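Local coordinates for gram-negative insecticidal protein (PDB 6FBM) that acts as an insecticidal toxin, probably by attacking membranes of insect cells with a pore-forming domain of the MACPF family, at residues A[16-21]-A[33-38]; A[113-118]-A[310-315]; A[172-177]-A[274-279]; A[316-321]-A[380-385]; A[324-329]-A[365-370]. All coordinates share one frame; numbering follows the deposited sequence.

Overall arrangement
From the N terminus, contact 1 closes first, a short loop that brings residues 33-38 back on 16-21 beside the edge of the main antiparallel sheet. Contact 2 opens next, at 113-118, and closes only at 310-315; contact 3 (172-177 with 274-279) forms wholly within that span and touches contact 1, where both reach the same sheet. Contact 2 joins the end of helix 111-115 to the chain leading into the C-terminal region. Contact 4 packs the start of strand 318-321 on the chain entering strand 383-384 and touches contact 2 through Thr117 and Val317. Contact 5 (324-329 with 365-370) lies within the span of contact 4, its centre about 69 Å from that of contact 1.

Contact 1: A[16-21]-A[33-38]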
# COMPACT_ATOMS: atom_id res chain seq x y z
N VAL A 16 24.66 -1.27 -8.77
CA VAL A 16 25.25 -2.40 -9.46
C VAL A 16 25.04 -2.34 -10.97
O VAL A 16 25.93 -2.74 -11.71
CB VAL A 16 24.73 -3.74 -8.92
CG1 VAL A 16 25.19 -4.90 -9.80
CG2 VAL A 16 25.28 -4.01 -7.53
N THR A 17 23.89 -1.84 -11.42
CA THR A 17 23.57 -1.80 -12.84
C THR A 17 24.39 -0.78 -13.57
O THR A 17 24.44 -0.81 -14.79
CB THR A 17 22.09 -1.44 -13.11
OG1 THR A 17 21.81 -0.16 -12.53
CG2 THR A 17 21.15 -2.50 -12.51
N SER A 18 24.99 0.16 -12.84
CA SER A 18 25.87 1.15 -13.46
C SER A 18 27.29 0.65 -13.67
O SER A 18 28.00 1.23 -14.46
CB SER A 18 25.91 2.40 -12.60
OG SER A 18 24.62 2.92 -12.47
N MET A 19 27.68 -0.40 -12.97
CA MET A 19 29.06 -0.83 -12.98
C MET A 19 29.41 -1.53 -14.29
O MET A 19 28.63 -2.31 -14.85
CB MET A 19 29.35 -1.74 -11.80
CG MET A 19 29.13 -1.06 -10.45
SD MET A 19 29.85 0.60 -10.28
CE MET A 19 31.60 0.17 -10.22
N GLY A 20 30.57 -1.17 -14.83
CA GLY A 20 31.02 -1.77 -16.05
C GLY A 20 30.26 -1.34 -17.28
O GLY A 20 30.34 -1.99 -18.31
N MET A 21 29.53 -0.24 -17.18
CA MET A 21 28.80 0.29 -18.31
C MET A 21 29.73 1.27 -18.97
O MET A 21 30.48 1.98 -18.28
CB MET A 21 27.59 1.10 -17.88
CG MET A 21 26.35 0.35 -17.44
SD MET A 21 25.75 -0.93 -18.57
CE MET A 21 26.41 -2.31 -17.68
N GLU A 33 22.21 8.96 -16.22
CA GLU A 33 21.71 9.44 -17.50
C GLU A 33 22.76 9.38 -18.60
O GLU A 33 22.40 9.29 -19.76
CB GLU A 33 21.18 10.87 -17.40
CG GLU A 33 19.87 11.08 -16.64
CD GLU A 33 19.35 12.52 -16.84
OE1 GLU A 33 19.42 13.39 -15.92
OE2 GLU A 33 18.91 12.82 -17.97
N SER A 34 24.04 9.41 -18.25
CA SER A 34 25.10 9.33 -19.25
C SER A 34 25.73 7.93 -19.38
O SER A 34 26.79 7.79 -20.05
CB SER A 34 26.17 10.37 -18.95
OG SER A 34 25.65 11.66 -19.17
N LEU A 35 25.10 6.91 -18.78
CA LEU A 35 25.47 5.53 -19.06
C LEU A 35 25.03 5.16 -20.46
O LEU A 35 24.07 5.70 -20.96
CB LEU A 35 24.85 4.56 -18.06
CG LEU A 35 25.23 4.76 -16.60
CD1 LEU A 35 24.28 3.98 -15.71
CD2 LEU A 35 26.66 4.36 -16.35
N LEU A 36 25.77 4.26 -21.08
CA LEU A 36 25.55 3.86 -22.46
C LEU A 36 25.14 2.42 -22.47
O LEU A 36 25.50 1.67 -21.58
CB LEU A 36 26.81 4.03 -23.29
CG LEU A 36 27.38 5.46 -23.38
CD1 LEU A 36 28.70 5.36 -24.16
CD2 LEU A 36 26.39 6.43 -24.05
N GLY A 37 24.44 2.04 -23.53
CA GLY A 37 23.54 0.90 -23.53
C GLY A 37 24.06 -0.44 -23.07
O GLY A 37 23.62 -0.96 -22.04
N GLN A 38 24.97 -1.01 -23.87
CA GLN A 38 25.40 -2.42 -23.69
C GLN A 38 26.33 -2.61 -22.49
O GLN A 38 27.34 -1.90 -22.39
CB GLN A 38 26.06 -3.02 -24.95
CG GLN A 38 25.05 -3.29 -26.04
CD GLN A 38 25.20 -2.40 -27.27
OE1 GLN A 38 25.56 -1.22 -27.17
NE2 GLN A 38 24.91 -2.96 -28.42
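Met21 and Leu35 meet with their side chains crossing at about a right angle, both pointing into the space between residues 16-21 and 33-38. The fork of Leu35 divides between two partners. Its CD2 lies 3.7 Å from CB of Met21, at the root of that chain, while its CD1 lies 3.4 Å from OG of Ser18. CG of Leu35 sits anti to the carbonyl carbon and beside the backbone N (chi1 -61°), a setting that turns the fork toward Ser18 and Met21, the two ends of a turn. This is a type II turn with Gly20 at its third position, where the positive phi suits glycine; the bond that closes it, Met21 N to Ser18 O, is weak. The thioether of Met21 goes a different way from its CB. Its chain bends at chi2 (-51°), which brings SD alongside the backbone beyond Leu35, 4.0 Å from O of Leu36 and 4.1 Å from O of Gly37. These are loose contacts, and no hydrogen bond joins the two segments; the fit is by van der Waals packing. Further along, backbone bonds take over: Leu36 pairs with Gly22, and Ser34 with Asp24. Strand 21-23 thus lies between strand 35-39, antiparallel to it, and strand 170-177, whose Ile172 bonds to Gly20 and Met21. Leu35 also rests on Ile172 and Tyr23, so it covers the junction of these three strands at the rim of the large antiparallel sheet.

Contact 2: A[113-118]-A[310-315]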
# COMPACT_ATOMS: atom_id res chain seq x y z
N ASP A 113 24.52 32.87 -20.03
CA ASP A 113 25.57 33.00 -19.01
C ASP A 113 26.84 32.30 -19.41
O ASP A 113 27.93 32.76 -19.07
CB ASP A 113 25.09 32.48 -17.65
CG ASP A 113 24.03 33.37 -17.02
OD1 ASP A 113 23.96 34.54 -17.33
OD2 ASP A 113 23.24 32.90 -16.19
N GLN A 114 26.73 31.18 -20.11
CA GLN A 114 27.91 30.47 -20.57
C GLN A 114 28.73 31.34 -21.51
O GLN A 114 29.96 31.36 -21.44
CB GLN A 114 27.51 29.18 -21.29
CG GLN A 114 26.98 28.09 -20.39
CD GLN A 114 26.42 26.93 -21.17
OE1 GLN A 114 25.23 26.58 -21.04
NE2 GLN A 114 27.25 26.31 -22.01
N GLN A 115 28.04 32.06 -22.38
CA GLN A 115 28.69 32.87 -23.40
C GLN A 115 29.07 34.26 -22.88
O GLN A 115 30.03 34.85 -23.35
CB GLN A 115 27.77 33.01 -24.61
CG GLN A 115 27.34 31.70 -25.23
CD GLN A 115 26.52 31.94 -26.50
OE1 GLN A 115 27.05 31.98 -27.62
NE2 GLN A 115 25.20 32.04 -26.33
N LEU A 116 28.31 34.80 -21.93
CA LEU A 116 28.69 36.07 -21.33
C LEU A 116 30.05 36.03 -20.65
O LEU A 116 30.52 34.98 -20.21
CB LEU A 116 27.63 36.58 -20.34
CG LEU A 116 26.37 37.11 -21.02
CD1 LEU A 116 25.38 37.58 -19.94
CD2 LEU A 116 26.74 38.27 -21.99
N THR A 117 30.65 37.19 -20.57
CA THR A 117 31.92 37.36 -19.93
C THR A 117 31.62 38.10 -18.62
O THR A 117 30.46 38.48 -18.38
CB THR A 117 32.89 38.06 -20.91
OG1 THR A 117 34.23 37.84 -20.51
CG2 THR A 117 32.65 39.52 -21.03
N GLU A 118 32.60 38.21 -17.72
CA GLU A 118 32.35 38.75 -16.37
C GLU A 118 31.36 37.95 -15.49
O GLU A 118 30.82 38.47 -14.50
CB GLU A 118 31.85 40.22 -16.42
CG GLU A 118 32.64 41.19 -17.28
CD GLU A 118 34.04 41.45 -16.78
OE1 GLU A 118 34.45 40.95 -15.71
OE2 GLU A 118 34.74 42.19 -17.52
N SER A 310 36.02 25.58 -27.70
CA SER A 310 35.72 26.60 -26.71
C SER A 310 34.26 27.05 -26.80
O SER A 310 33.63 26.98 -27.86
CB SER A 310 36.63 27.81 -26.87
OG SER A 310 37.90 27.53 -26.29
N ILE A 311 33.74 27.49 -25.66
CA ILE A 311 32.43 28.09 -25.60
C ILE A 311 32.58 29.46 -26.24
O ILE A 311 33.56 30.16 -25.94
CB ILE A 311 31.93 28.24 -24.15
CG1 ILE A 311 31.88 26.88 -23.43
CG2 ILE A 311 30.57 28.94 -24.09
CD1 ILE A 311 31.03 25.82 -24.11
N PRO A 312 31.67 29.83 -27.14
CA PRO A 312 31.75 31.18 -27.70
C PRO A 312 31.48 32.26 -26.64
O PRO A 312 30.56 32.10 -25.82
CB PRO A 312 30.67 31.17 -28.80
CG PRO A 312 29.77 30.02 -28.50
CD PRO A 312 30.65 29.00 -27.82
N LYS A 313 32.28 33.33 -26.65
CA LYS A 313 32.18 34.39 -25.64
C LYS A 313 31.78 35.72 -26.25
O LYS A 313 32.16 36.05 -27.37
CB LYS A 313 33.53 34.55 -24.92
CG LYS A 313 34.07 33.30 -24.26
CD LYS A 313 33.11 32.71 -23.24
CE LYS A 313 32.71 33.69 -22.12
NZ LYS A 313 32.21 33.01 -20.91
N VAL A 314 30.98 36.48 -25.49
CA VAL A 314 30.65 37.86 -25.79
C VAL A 314 31.63 38.68 -24.97
O VAL A 314 31.41 38.93 -23.80
CB VAL A 314 29.19 38.18 -25.37
CG1 VAL A 314 28.90 39.66 -25.47
CG2 VAL A 314 28.24 37.39 -26.25
N ASP A 315 32.74 39.07 -25.60
CA ASP A 315 33.72 39.98 -25.01
C ASP A 315 33.30 41.46 -25.11
O ASP A 315 33.70 42.27 -24.26
CB ASP A 315 35.08 39.77 -25.68
CG ASP A 315 35.65 38.40 -25.42
OD1 ASP A 315 35.81 38.02 -24.25
OD2 ASP A 315 35.97 37.71 -26.40
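Lys313 brings its ammonium to the end of helix 111-115, where charged and polar contacts with Gln114 and Leu116 dominate. NZ of Lys313 donates to O of Gln114 at 2.8 Å and to O of Leu116 at 2.7 Å; it lies tilted from the first carbonyl plane and above the second. To get there the chain folds back on itself, bent at chi2 (-57°) and chi3 (-58°), so that NZ lies between the carbonyls of Gln114 and Leu116. The intervening carbonyl is taken by the backbone: Val314 N binds O of Gln115 at 2.9 Å with an angle of 163°. Residues 313 and 314 thus serve the carbonyls of the last helical residues, Gln114 and Gln115, and of Leu116 just beyond. C-H contacts to carbonyls follow: CA of Gln115 is 3.2 Å from O of Pro312, CA of Lys313 3.2 Å from O of Gln115, and CG2 of Thr117 3.1 Å from O of Val314. The amide of Gln115 is held outside this contact, by His526 and the backbone of Gln527, while its OE1 also comes 3.5 Å from CG of the Pro312 ring. Apolar packing is lighter: Leu116 and Val314 lie side by side and point the same way, CD2 of Leu116 being 4.2 Å from CB of Val314. A lysine bonded to one carbonyl of the last turn and one past the end resembles C-terminal capping, its charge probably favoured by the helix dipole. Helices 81-88, 102-108 and 111-115 link strands 64-78 and 120-134, where MACPF proteins commonly carry a helical cluster.

Contact 3: A[172-177]-A[274-279]; sequences ISEAAV and DFSTES
Backbone hydrogen bonds tie segments 172-177 and 274-279 at two places, Ala176 N to Asp274 O (3.0 Å) and Ser173 N to Ser279 O (2.7 Å), with a turn bulging out between them. The Ser173 donor arrives nearly along the C=O axis of Ser279, whose oxygen also receives a weak bond from Glu174 N. Ser276 to Ser279 form a type I turn, and the hydroxyl of Ser279 links the turn to the strand: its OG accepts from Ser276 N and donates to O of Glu174 at 2.7 Å, placed above the plane of that carbonyl. Glu174 reaches the same turn with its carboxylate. Its chain is extended, with CG anti to the backbone N (chi1 -165°), so OE1 travels out to the donor Ser276 OG, modelled at 2.5 Å, shorter than usual, so the exact length is doubtful. Ser276 OG accepts in turn from Glu278 N, closing an ST turn. The carboxylates of Glu174 and Glu278 stand nearly perpendicular and stay clear of each other, OE1 to OE1 6.5 Å. On another flank the ring of Phe275 crosses Ile172 at about a right angle, CE1 being 3.6 Å from CD1 of Ile172; the ring also stacks edge-to-face on Tyr23. CB of Ala176 packs against CB of Asp274, whose carboxylate bonds to Tyr29 and makes a salt bridge with Lys74. Strand 271-274 thus leaves strand 170-177 through a type I turn held by serine hydroxyls and rejoins it as strand 280-282, an interrupted pairing at the side of the twisted antiparallel sheet that is the hallmark of the MACPF fold.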
# COMPACT_ATOMS: atom_id res chain seq x y z
N ILE A 172 32.59 2.60 -16.49
CA ILE A 172 32.52 2.84 -15.06
C ILE A 172 33.21 1.70 -14.33
O ILE A 172 32.72 0.58 -14.31
CB ILE A 172 31.05 2.91 -14.56
CG1 ILE A 172 30.27 4.05 -15.24
CG2 ILE A 172 31.01 3.06 -13.04
CD1 ILE A 172 30.75 5.45 -14.91
N SER A 173 34.34 2.01 -13.74
CA SER A 173 35.12 1.03 -12.98
C SER A 173 34.94 1.16 -11.49
O SER A 173 35.09 0.19 -10.76
CB SER A 173 36.60 1.18 -13.31
OG SER A 173 37.33 0.14 -12.73
N GLU A 174 34.65 2.38 -11.03
CA GLU A 174 34.43 2.65 -9.63
C GLU A 174 33.43 3.80 -9.53
O GLU A 174 33.52 4.77 -10.28
CB GLU A 174 35.75 3.02 -8.97
CG GLU A 174 35.75 2.97 -7.46
CD GLU A 174 37.14 3.35 -6.94
OE1 GLU A 174 37.50 4.53 -7.05
OE2 GLU A 174 37.88 2.47 -6.43
N ALA A 175 32.48 3.71 -8.62
CA ALA A 175 31.51 4.79 -8.45
C ALA A 175 31.02 4.92 -7.02
O ALA A 175 30.87 3.92 -6.30
CB ALA A 175 30.32 4.56 -9.36
N ALA A 176 30.76 6.16 -6.65
CA ALA A 176 30.08 6.47 -5.42
C ALA A 176 28.59 6.32 -5.65
O ALA A 176 28.06 6.79 -6.64
CB ALA A 176 30.42 7.88 -4.99
N VAL A 177 27.92 5.67 -4.70
CA VAL A 177 26.50 5.49 -4.75
C VAL A 177 25.82 6.22 -3.59
O VAL A 177 26.25 6.13 -2.45
CB VAL A 177 26.15 4.00 -4.73
CG1 VAL A 177 24.67 3.82 -4.77
CG2 VAL A 177 26.80 3.27 -5.91
N ASP A 274 28.85 9.98 -8.09
CA ASP A 274 30.13 10.65 -7.98
C ASP A 274 31.24 9.75 -8.47
O ASP A 274 31.13 8.51 -8.47
CB ASP A 274 30.39 11.07 -6.53
CG ASP A 274 31.24 12.36 -6.41
OD1 ASP A 274 31.57 12.99 -7.43
OD2 ASP A 274 31.55 12.72 -5.24
N PHE A 275 32.32 10.40 -8.89
CA PHE A 275 33.48 9.74 -9.43
C PHE A 275 34.67 10.07 -8.56
O PHE A 275 34.74 11.18 -7.98
CB PHE A 275 33.77 10.29 -10.81
CG PHE A 275 32.81 9.87 -11.87
CD1 PHE A 275 32.06 8.71 -11.77
CD2 PHE A 275 32.75 10.61 -13.04
CE1 PHE A 275 31.24 8.32 -12.81
CE2 PHE A 275 31.92 10.23 -14.07
CZ PHE A 275 31.17 9.08 -13.95
N SER A 276 35.59 9.12 -8.50
CA SER A 276 36.88 9.28 -7.87
C SER A 276 37.93 9.25 -8.97
O SER A 276 37.58 9.09 -10.15
CB SER A 276 37.13 8.09 -6.94
OG SER A 276 37.52 6.93 -7.71
N THR A 277 39.21 9.32 -8.60
CA THR A 277 40.27 9.31 -9.61
C THR A 277 40.31 8.03 -10.43
O THR A 277 40.88 8.04 -11.49
CB THR A 277 41.69 9.55 -9.02
OG1 THR A 277 41.94 8.58 -8.01
CG2 THR A 277 41.82 10.91 -8.41
N GLU A 278 39.73 6.94 -9.93
CA GLU A 278 39.74 5.65 -10.64
C GLU A 278 38.43 5.29 -11.34
O GLU A 278 38.30 4.18 -11.87
CB GLU A 278 40.12 4.51 -9.66
CG GLU A 278 41.51 4.61 -9.03
CD GLU A 278 42.65 4.70 -10.05
OE1 GLU A 278 42.60 4.04 -11.09
OE2 GLU A 278 43.59 5.47 -9.80
N SER A 279 37.46 6.21 -11.37
CA SER A 279 36.10 5.86 -11.79
C SER A 279 35.99 5.48 -13.25
O SER A 279 35.48 4.42 -13.56
CB SER A 279 35.13 6.99 -11.48
OG SER A 279 34.95 7.06 -10.09

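Contact 4: A[316-321]-A[380-385]; sequences KVLLMD and LGVLKA
Leu318 puts one methyl, CD2, between two partners: CG2 of Val382 at 3.4 Å and CD2 of Leu383 at 3.7 Å. Its CG lies anti to the carbonyl carbon (chi1 -68°) and CD1 anti to CA (chi2 175°), so the other methyl, CD2, is turned to Val382 and Leu383. The side chains span a backbone separation of 8.0 Å between the CA atoms of Leu318 and Val382. Leu318 and Val382 slide past each other in opposite directions, whereas Leu383 meets Leu318 at a slant. Val382 offers CG2, the methyl set between its backbone N and carbonyl carbon, to this leucine, and turns CG1 to CG2 of Val317 at 4.2 Å. Val317 in turn crosses Leu380 at about a right angle, with its CG1 3.6 Å from CD1 of Leu380. The contact is purely apolar: five branched side chains, two from 316-321 and three from 380-385, meet through their methyls. Asp376 accepts a bond from Leu380 N and a weak one from Val382 N. Leu444 adds to the packing over Leu318 and Val382. Strand 318-321 runs between strands 373-376 and 513-515, and this apolar layer joins it to 383-384, an outer strand of the sheet with 439-441 and 415-416.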
# COMPACT_ATOMS: atom_id res chain seq x y z
N LYS A 316 32.51 41.79 -26.13
CA LYS A 316 32.10 43.14 -26.38
C LYS A 316 30.89 43.44 -25.49
O LYS A 316 29.74 43.19 -25.88
CB LYS A 316 31.74 43.33 -27.86
CG LYS A 316 32.81 42.93 -28.88
CD LYS A 316 33.71 44.08 -29.21
CE LYS A 316 35.00 43.69 -29.94
NZ LYS A 316 34.83 43.72 -31.43
N VAL A 317 31.15 43.98 -24.30
CA VAL A 317 30.08 44.16 -23.29
C VAL A 317 29.68 45.58 -23.01
O VAL A 317 28.72 45.81 -22.26
CB VAL A 317 30.45 43.48 -21.96
CG1 VAL A 317 30.51 41.98 -22.16
CG2 VAL A 317 31.78 44.03 -21.38
N LEU A 318 30.38 46.54 -23.62
CA LEU A 318 30.00 47.93 -23.53
C LEU A 318 29.47 48.36 -24.87
O LEU A 318 30.15 48.26 -25.88
CB LEU A 318 31.19 48.78 -23.11
CG LEU A 318 31.68 48.56 -21.68
CD1 LEU A 318 32.95 49.37 -21.39
CD2 LEU A 318 30.60 48.92 -20.67
N LEU A 319 28.25 48.86 -24.85
CA LEU A 319 27.61 49.42 -26.01
C LEU A 319 27.98 50.88 -26.04
O LEU A 319 27.60 51.65 -25.15
CB LEU A 319 26.11 49.22 -25.87
CG LEU A 319 25.17 49.60 -27.00
CD1 LEU A 319 25.51 48.90 -28.29
CD2 LEU A 319 23.75 49.32 -26.56
N MET A 320 28.72 51.27 -27.08
CA MET A 320 29.18 52.66 -27.26
C MET A 320 28.28 53.47 -28.21
O MET A 320 27.81 53.00 -29.25
CB MET A 320 30.59 52.67 -27.81
CG MET A 320 31.25 54.02 -27.77
SD MET A 320 33.01 53.92 -28.17
CE MET A 320 32.97 53.39 -29.89
N ASP A 321 28.07 54.72 -27.83
CA ASP A 321 27.58 55.75 -28.71
C ASP A 321 28.70 56.80 -28.78
O ASP A 321 28.93 57.51 -27.80
CB ASP A 321 26.27 56.30 -28.16
CG ASP A 321 25.74 57.47 -28.96
OD1 ASP A 321 26.43 57.92 -29.89
OD2 ASP A 321 24.66 57.98 -28.62
N LEU A 380 26.10 43.58 -16.45
CA LEU A 380 27.15 42.83 -15.78
C LEU A 380 27.81 43.56 -14.63
O LEU A 380 28.64 42.97 -13.97
CB LEU A 380 28.24 42.50 -16.80
CG LEU A 380 27.82 41.73 -18.02
CD1 LEU A 380 28.95 41.59 -18.99
CD2 LEU A 380 27.28 40.38 -17.62
N GLY A 381 27.46 44.82 -14.40
CA GLY A 381 28.15 45.69 -13.44
C GLY A 381 29.55 46.11 -13.86
O GLY A 381 30.38 46.42 -13.00
N VAL A 382 29.82 46.14 -15.16
CA VAL A 382 31.11 46.68 -15.66
C VAL A 382 31.25 48.19 -15.57
O VAL A 382 32.37 48.72 -15.56
CB VAL A 382 31.42 46.25 -17.12
CG1 VAL A 382 31.61 44.75 -17.21
CG2 VAL A 382 30.33 46.68 -18.07
N LEU A 383 30.10 48.88 -15.57
CA LEU A 383 30.02 50.29 -15.26
C LEU A 383 29.48 50.39 -13.86
O LEU A 383 28.47 49.76 -13.53
CB LEU A 383 29.07 51.00 -16.21
CG LEU A 383 29.44 50.91 -17.70
CD1 LEU A 383 28.40 51.64 -18.53
CD2 LEU A 383 30.84 51.44 -17.96
N LYS A 384 30.13 51.21 -13.05
CA LYS A 384 29.67 51.48 -11.71
C LYS A 384 29.97 52.92 -11.38
O LYS A 384 31.03 53.41 -11.75
CB LYS A 384 30.40 50.56 -10.72
CG LYS A 384 29.81 50.54 -9.35
CD LYS A 384 30.43 49.49 -8.47
CE LYS A 384 29.67 49.50 -7.15
NZ LYS A 384 30.23 48.45 -6.30
N ALA A 385 29.06 53.59 -10.69
CA ALA A 385 29.30 54.99 -10.26
C ALA A 385 30.58 55.14 -9.43
O ALA A 385 30.99 54.20 -8.72
CB ALA A 385 28.10 55.53 -9.47

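Contact 5: A[324-329]-A[365-370]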
# COMPACT_ATOMS: atom_id res chain seq x y z
N PRO A 324 27.42 61.27 -29.12
CA PRO A 324 26.26 61.79 -28.42
C PRO A 324 26.21 63.33 -28.49
O PRO A 324 27.21 63.97 -28.87
CB PRO A 324 26.50 61.33 -26.99
CG PRO A 324 27.98 61.38 -26.84
CD PRO A 324 28.51 60.96 -28.18
N PRO A 325 25.07 63.92 -28.10
CA PRO A 325 25.03 65.37 -28.03
C PRO A 325 26.01 65.91 -26.99
O PRO A 325 26.02 65.42 -25.88
CB PRO A 325 23.58 65.68 -27.64
CG PRO A 325 22.81 64.46 -27.97
CD PRO A 325 23.77 63.31 -27.78
N MET A 326 26.81 66.91 -27.36
CA MET A 326 27.74 67.53 -26.44
C MET A 326 27.19 68.87 -25.98
O MET A 326 26.77 69.68 -26.80
CB MET A 326 29.10 67.70 -27.11
CG MET A 326 29.70 66.41 -27.61
SD MET A 326 30.04 65.17 -26.35
CE MET A 326 31.19 66.03 -25.30
N VAL A 327 27.14 69.05 -24.67
CA VAL A 327 26.58 70.24 -24.05
C VAL A 327 27.73 70.89 -23.30
O VAL A 327 28.58 70.22 -22.72
CB VAL A 327 25.41 69.88 -23.12
CG1 VAL A 327 24.89 71.11 -22.38
CG2 VAL A 327 24.31 69.17 -23.91
N LYS A 328 27.77 72.22 -23.31
CA LYS A 328 28.88 72.95 -22.72
C LYS A 328 28.79 72.94 -21.20
O LYS A 328 27.72 73.15 -20.62
CB LYS A 328 28.94 74.37 -23.23
CG LYS A 328 30.31 75.02 -23.07
CD LYS A 328 30.26 76.47 -23.47
CE LYS A 328 31.63 77.04 -23.57
NZ LYS A 328 31.63 78.38 -24.23
N ALA A 329 29.93 72.68 -20.56
CA ALA A 329 29.99 72.54 -19.13
C ALA A 329 31.05 73.45 -18.50
O ALA A 329 31.63 73.12 -17.47
CB ALA A 329 30.24 71.08 -18.77
N SER A 365 31.14 77.86 -28.27
CA SER A 365 29.87 77.31 -27.77
C SER A 365 29.62 75.85 -28.14
O SER A 365 28.74 75.22 -27.58
CB SER A 365 28.71 78.15 -28.27
OG SER A 365 28.55 79.28 -27.44
N VAL A 366 30.40 75.36 -29.12
CA VAL A 366 30.22 74.07 -29.78
C VAL A 366 31.48 73.24 -29.53
O VAL A 366 32.61 73.76 -29.60
CB VAL A 366 30.11 74.29 -31.30
CG1 VAL A 366 29.90 72.97 -32.04
CG2 VAL A 366 28.97 75.25 -31.61
N ALA A 367 31.30 71.95 -29.27
CA ALA A 367 32.42 71.03 -29.08
C ALA A 367 33.12 70.73 -30.40
O ALA A 367 32.46 70.49 -31.42
CB ALA A 367 31.92 69.73 -28.45
N ASP A 368 34.45 70.71 -30.37
CA ASP A 368 35.29 70.29 -31.50
C ASP A 368 35.20 68.79 -31.78
O ASP A 368 35.47 68.37 -32.90
CB ASP A 368 36.77 70.65 -31.28
CG ASP A 368 37.02 72.16 -31.21
OD1 ASP A 368 36.13 72.95 -31.63
OD2 ASP A 368 38.10 72.57 -30.73
N GLY A 369 34.83 68.00 -30.78
CA GLY A 369 34.65 66.57 -30.94
C GLY A 369 33.57 66.02 -30.02
O GLY A 369 32.77 66.77 -29.43
N HIS A 370 33.59 64.71 -29.85
CA HIS A 370 32.63 64.00 -29.04
C HIS A 370 33.34 63.13 -28.02
O HIS A 370 34.36 62.53 -28.30
CB HIS A 370 31.72 63.15 -29.94
CG HIS A 370 30.85 63.97 -30.83
ND1 HIS A 370 29.59 64.37 -30.46
CD2 HIS A 370 31.06 64.45 -32.08
CE1 HIS A 370 29.05 65.07 -31.45
NE2 HIS A 370 29.92 65.13 -32.44
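Strand 326-331, the edge of a three-stranded antiparallel sheet with 342-346 and 358-360, is covered, on the face carrying Met326 and Lys328, by the loop 365-370, and Met326 meets His370. The loop runs roughly antiparallel to the strand, 148° between their directions, with Met326 and Ala367 alpha carbons 6.4 Å apart. Its one hydrogen bond to the segment 324-329 comes from an imidazole: His370 ND1 donates to O of Pro324 at 2.9 Å. The oxygen lies at the edge of the ring, near its plane, and the donor lies in the carbonyl plane, yet the N-H points off the oxygen by a marked bend (137°). Beside this bond, CG of Met326 is set anti to its carbonyl carbon (chi1 -58°), which puts it 3.5 Å from ND1 of His370 and 3.6 Å from O of Gly369. Bends at chi2 and chi3 then place SD and CE, SD lying 5.1 Å from the centre of the His370 ring and approaching it at a slant. CB of Ala367 meets CB of Met326 at 3.7 Å. At the other end Lys328 extends, CG anti to its backbone N, and NZ passes over Ser365, 4.1 Å from its CA. That ammonium is held by a salt bridge to Glu331 and by the carbonyls of His363 and Ala364. Gln360 bonds to Val366 O and Asp368 N, keeping the loop against the sheet. The arrangement is a loop covering one face of an edge strand in the C-terminal, Vps62-like region, which probably belongs to the beta-tripod part of the toxin.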